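Side-chain contacts in nucleoprotein (Human coronavirus NL63, PDB 5EPW), which probably packages the viral RNA genome into a helical ribonucleocapsid during virion assembly, the chain here being its C-terminal, dimer-forming domain: residues B[100-103]-B[104-108]; B[107-110]-B[111-115]. All coordinates share one frame; numbering follows the deposited sequence.

Interaction 1 of 2, residues B[100-103]-B[104-108]; sequences MLVA and KDNKN
Ala103 and Asn106 close a type I beta turn at the end of strand 91-103, a local surface contact that reverses the chain ahead of helix 109-115. The turn rests on one backbone hydrogen bond, Asn106 N to Ala103 O, 2.9 Å long with an N-H...O angle of 162°. The side chains of Val102 and Asn106 also meet, crossing at an angle: methyl CG1 of Val102 lies 3.6 Å from CB of Asn106 and 3.8 Å from its ND2, so one methyl touches both the aliphatic and the amide part of the asparagine. Within the turn, OD1 of Asp105 comes back to 3.5 Å from CB of Ala103.

In Asn106, CG lies anti to the backbone N (chi1 -177°) and beside the carbonyl carbon, on the side of the residues that follow, which puts OD1 within reach of Asn108 N. OD1 accepts from that N at 2.7 Å, an Asx turn that is also a capping bond over the turn leading into the helix. On the other end of the amide, a water weakly joins ND2 to Ala103 N. Lys104 NZ forms a salt bridge with Glu87 and a hydrogen bond to Gly89 O, both of the second subunit. The chemistry implies that Asn106 ties strand end to helix start, its backbone N serving the turn and its OD1 the cap.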
loop_
_atom_site.group_PDB
_atom_site.type_symbol
_atom_site.label_atom_id
_atom_site.label_comp_id
_atom_site.label_asym_id
_atom_site.label_seq_id
_atom_site.Cartn_x
_atom_site.Cartn_y
_atom_site.Cartn_z
ATOM N N MET B 100 9.953 -0.024 -3.397
ATOM C CA MET B 100 10.610 -1.255 -2.862
ATOM C C MET B 100 11.475 -1.844 -3.935
ATOM O O MET B 100 11.164 -1.844 -5.142
ATOM C CB MET B 100 9.593 -2.272 -2.367
ATOM C CG MET B 100 8.514 -2.642 -3.389
ATOM S SD MET B 100 7.165 -3.675 -2.755
ATOM C CE MET B 100 7.825 -5.346 -3.083
ATOM N N LEU B 101 12.664 -2.276 -3.451
ATOM C CA LEU B 101 13.657 -2.975 -4.355
ATOM C C LEU B 101 13.522 -4.527 -4.242
ATOM O O LEU B 101 13.708 -5.062 -3.138
ATOM C CB LEU B 101 15.109 -2.548 -3.936
ATOM C CG LEU B 101 15.398 -1.095 -4.196
ATOM C CD1 LEU B 101 16.749 -0.724 -3.540
ATOM C CD2 LEU B 101 15.350 -0.743 -5.640
ATOM N N VAL B 102 13.157 -5.139 -5.352
ATOM C CA VAL B 102 13.001 -6.581 -5.369
ATOM C C VAL B 102 14.168 -7.195 -6.219
ATOM O O VAL B 102 14.392 -6.790 -7.308
ATOM C CB VAL B 102 11.699 -6.935 -5.974
ATOM C CG1 VAL B 102 11.435 -8.377 -5.874
ATOM C CG2 VAL B 102 10.558 -6.246 -5.209
ATOM N N ALA B 103 14.860 -8.199 -5.612
ATOM C CA ALA B 103 15.932 -8.893 -6.325
ATOM C C ALA B 103 15.432 -9.495 -7.604
ATOM O O ALA B 103 14.303 -10.033 -7.663
ATOM C CB ALA B 103 16.551 -9.941 -5.376
ATOM N N LYS B 104 16.206 -9.390 -8.694
ATOM C CA LYS B 104 15.778 -9.909 -9.977
ATOM C C LYS B 104 15.540 -11.439 -10.039
ATOM O O LYS B 104 14.765 -11.903 -10.898
ATOM C CB LYS B 104 16.806 -9.510 -11.105
ATOM C CG LYS B 104 16.533 -8.076 -11.550
ATOM C CD LYS B 104 17.670 -7.588 -12.418
ATOM C CE LYS B 104 17.375 -6.195 -12.944
ATOM N NZ LYS B 104 18.552 -5.729 -13.695
ATOM N N ASP B 105 16.080 -12.128 -9.072
ATOM C CA ASP B 105 15.871 -13.543 -8.981
ATOM C C ASP B 105 14.762 -13.937 -8.018
ATOM O O ASP B 105 14.568 -15.134 -7.717
ATOM C CB ASP B 105 17.209 -14.236 -8.736
ATOM C CG ASP B 105 17.726 -14.070 -7.352
ATOM O OD1 ASP B 105 17.508 -13.068 -6.659
ATOM O OD2 ASP B 105 18.423 -14.994 -6.894
ATOM N N ASN B 106 14.010 -12.926 -7.501
ATOM C CA ASN B 106 12.901 -13.222 -6.673
ATOM C C ASN B 106 11.912 -13.993 -7.519
ATOM O O ASN B 106 11.502 -13.592 -8.565
ATOM C CB ASN B 106 12.270 -11.910 -6.158
ATOM C CG ASN B 106 11.125 -12.190 -5.211
ATOM O OD1 ASN B 106 10.131 -12.769 -5.659
ATOM N ND2 ASN B 106 11.188 -11.676 -4.008
ATOM N N LYS B 107 11.478 -15.157 -6.955
ATOM C CA LYS B 107 10.646 -16.029 -7.734
ATOM C C LYS B 107 9.207 -15.570 -7.908
ATOM O O LYS B 107 8.498 -16.046 -8.705
ATOM C CB LYS B 107 10.625 -17.440 -7.073
ATOM C CG LYS B 107 11.903 -18.266 -7.264
ATOM C CD LYS B 107 11.777 -19.637 -6.514
ATOM C CE LYS B 107 13.060 -20.083 -5.847
ATOM N NZ LYS B 107 14.263 -19.677 -6.581
ATOM N N ASN B 108 8.830 -14.576 -7.126
ATOM C CA ASN B 108 7.476 -14.030 -7.186
ATOM C C ASN B 108 7.382 -12.818 -8.078
ATOM O O ASN B 108 6.289 -12.409 -8.438
ATOM C CB ASN B 108 7.064 -13.694 -5.770
ATOM C CG ASN B 108 7.060 -14.898 -4.862
ATOM O OD1 ASN B 108 6.602 -16.005 -5.249
ATOM N ND2 ASN B 108 7.534 -14.739 -3.657
HETATM O O HOH W 1 13.754 -9.873 -2.941
#

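Interaction 2 of 2, residues B[107-110]-B[111-115]; sequences KNLP and KFIEQ
Leu109 O accepts from Ile113 N at 3.0 Å, with an N-H...O angle of 172°, an i to i+4 bond of an alpha-helix. Two further i to i+4 bonds flank it in this first turn of helix 109-115: Glu114 N to Pro110 O at 3.1 Å, and a weak one from Phe112 N to Asn108 O at 3.4 Å. Pro110 fits early in the helix because its ring nitrogen, which has no hydrogen to donate, falls where no i-4 helical acceptor is yet required. A water takes up the next donor, accepting from Lys111 N and donating to Lys107 O, both at 2.8 Å, and so bridges the loop to the helix start.

Among the side chains the apolar contact is an i, i+4 pair, Leu109 with Ile113, whose branches run at a slant to each other. CD1 of Ile113 sits against CG of Leu109 at 3.8 Å and close to its CD1 as well. The extended course of Ile113, CG1 lying anti to its carbonyl carbon and chi2 at 170°, brings that methyl back toward the leucine. Leu109 also packs on Val92 of the second subunit, and Phe112 on Tyr96 of that subunit, while Lys111 leans on Gln66 and Leu67 of helix 64-68. This short helix thus lies between helix 64-68 of its own chain and the second subunit. Beside the Leu109 carbonyl oxygen itself lies the CG1 methylene of Ile113, 3.5 Å from Leu109 O.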
loop_
_atom_site.group_PDB
_atom_site.type_symbol
_atom_site.label_atom_id
_atom_site.label_comp_id
_atom_site.label_asym_id
_atom_site.label_seq_id
_atom_site.Cartn_x
_atom_site.Cartn_y
_atom_site.Cartn_z
ATOM N N LYS B 107 11.478 -15.157 -6.955
ATOM C CA LYS B 107 10.646 -16.029 -7.734
ATOM C C LYS B 107 9.207 -15.570 -7.908
ATOM O O LYS B 107 8.498 -16.046 -8.705
ATOM C CB LYS B 107 10.625 -17.440 -7.073
ATOM C CG LYS B 107 11.903 -18.266 -7.264
ATOM C CD LYS B 107 11.777 -19.637 -6.514
ATOM C CE LYS B 107 13.060 -20.083 -5.847
ATOM N NZ LYS B 107 14.263 -19.677 -6.581
ATOM N N ASN B 108 8.830 -14.576 -7.126
ATOM C CA ASN B 108 7.476 -14.030 -7.186
ATOM C C ASN B 108 7.382 -12.818 -8.078
ATOM O O ASN B 108 6.289 -12.409 -8.438
ATOM C CB ASN B 108 7.064 -13.694 -5.770
ATOM C CG ASN B 108 7.060 -14.898 -4.862
ATOM O OD1 ASN B 108 6.602 -16.005 -5.249
ATOM N ND2 ASN B 108 7.534 -14.739 -3.657
ATOM N N LEU B 109 8.500 -12.299 -8.506
ATOM C CA LEU B 109 8.535 -11.078 -9.300
ATOM C C LEU B 109 7.887 -11.248 -10.697
ATOM O O LEU B 109 7.115 -10.444 -11.238
ATOM C CB LEU B 109 9.982 -10.513 -9.385
ATOM C CG LEU B 109 10.241 -9.249 -10.137
ATOM C CD1 LEU B 109 9.466 -8.046 -9.551
ATOM C CD2 LEU B 109 11.724 -8.999 -10.090
ATOM N N PRO B 110 8.151 -12.381 -11.427
ATOM C CA PRO B 110 7.552 -12.457 -12.728
ATOM C C PRO B 110 6.001 -12.442 -12.753
ATOM O O PRO B 110 5.426 -11.852 -13.649
ATOM C CB PRO B 110 8.050 -13.817 -13.283
ATOM C CG PRO B 110 9.281 -14.022 -12.519
ATOM C CD PRO B 110 9.151 -13.458 -11.152
ATOM N N LYS B 111 5.377 -13.100 -11.768
ATOM C CA LYS B 111 3.908 -13.052 -11.648
ATOM C C LYS B 111 3.405 -11.604 -11.432
ATOM O O LYS B 111 2.412 -11.217 -12.018
ATOM C CB LYS B 111 3.543 -13.889 -10.451
ATOM C CG LYS B 111 2.015 -13.945 -10.102
ATOM C CD LYS B 111 1.214 -14.513 -11.228
ATOM C CE LYS B 111 -0.259 -14.776 -10.874
ATOM N NZ LYS B 111 -0.933 -15.393 -12.062
ATOM N N PHE B 112 4.136 -10.902 -10.559
ATOM C CA PHE B 112 3.741 -9.443 -10.309
ATOM C C PHE B 112 3.797 -8.640 -11.622
ATOM O O PHE B 112 2.910 -7.928 -12.001
ATOM C CB PHE B 112 4.556 -8.920 -9.215
ATOM C CG PHE B 112 4.095 -7.576 -8.702
ATOM C CD1 PHE B 112 4.443 -6.420 -9.360
ATOM C CD2 PHE B 112 3.324 -7.548 -7.592
ATOM C CE1 PHE B 112 4.008 -5.189 -8.851
ATOM C CE2 PHE B 112 2.887 -6.340 -7.032
ATOM C CZ PHE B 112 3.205 -5.173 -7.695
ATOM N N ILE B 113 4.933 -8.783 -12.366
ATOM C CA ILE B 113 5.085 -8.060 -13.564
ATOM C C ILE B 113 4.040 -8.350 -14.618
ATOM O O ILE B 113 3.541 -7.462 -15.317
ATOM C CB ILE B 113 6.578 -8.258 -14.084
ATOM C CG1 ILE B 113 7.555 -7.534 -13.188
ATOM C CG2 ILE B 113 6.649 -7.642 -15.476
ATOM C CD1 ILE B 113 9.035 -7.824 -13.414
ATOM N N GLU B 114 3.613 -9.631 -14.745
ATOM C CA GLU B 114 2.505 -10.018 -15.590
ATOM C C GLU B 114 1.227 -9.278 -15.340
ATOM O O GLU B 114 0.441 -8.987 -16.223
ATOM C CB GLU B 114 2.233 -11.561 -15.446
ATOM C CG GLU B 114 2.991 -12.412 -16.464
ATOM C CD GLU B 114 3.055 -13.900 -16.069
ATOM O OE1 GLU B 114 2.171 -14.385 -15.320
ATOM O OE2 GLU B 114 4.081 -14.570 -16.424
ATOM N N GLN B 115 1.000 -8.915 -14.070
ATOM C CA GLN B 115 -0.202 -8.264 -13.687
ATOM C C GLN B 115 -0.169 -6.699 -13.933
ATOM O O GLN B 115 -1.258 -6.097 -13.824
ATOM C CB GLN B 115 -0.567 -8.511 -12.205
ATOM C CG GLN B 115 -0.749 -10.013 -11.989
ATOM C CD GLN B 115 -1.982 -10.516 -12.664
ATOM O OE1 GLN B 115 -3.095 -9.928 -12.561
ATOM N NE2 GLN B 115 -1.834 -11.672 -13.390
HETATM O O HOH W 2 6.387 -15.394 -10.456
#

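How the interactions relate
Interactions 1 and 2 overlap along the chain, sharing Lys107 and Asn108, and their centres are 9 Å apart. The turn of interaction 1 ends strand 91-103, and the helix of interaction 2 begins just beyond it. They also touch in space through Leu109: its CD2 lies 3.7 Å from Ala103 O, and its CD1 lies 4.2 Å from Val102 CG1. Each methyl of Leu109 thus touches a residue of the strand end. Both contacts also reach the second subunit: residues 100-103 pair with a strand there in an antiparallel ladder, and Leu109 and Phe112 pack on it, consistent with the dimerization role predicted for this region.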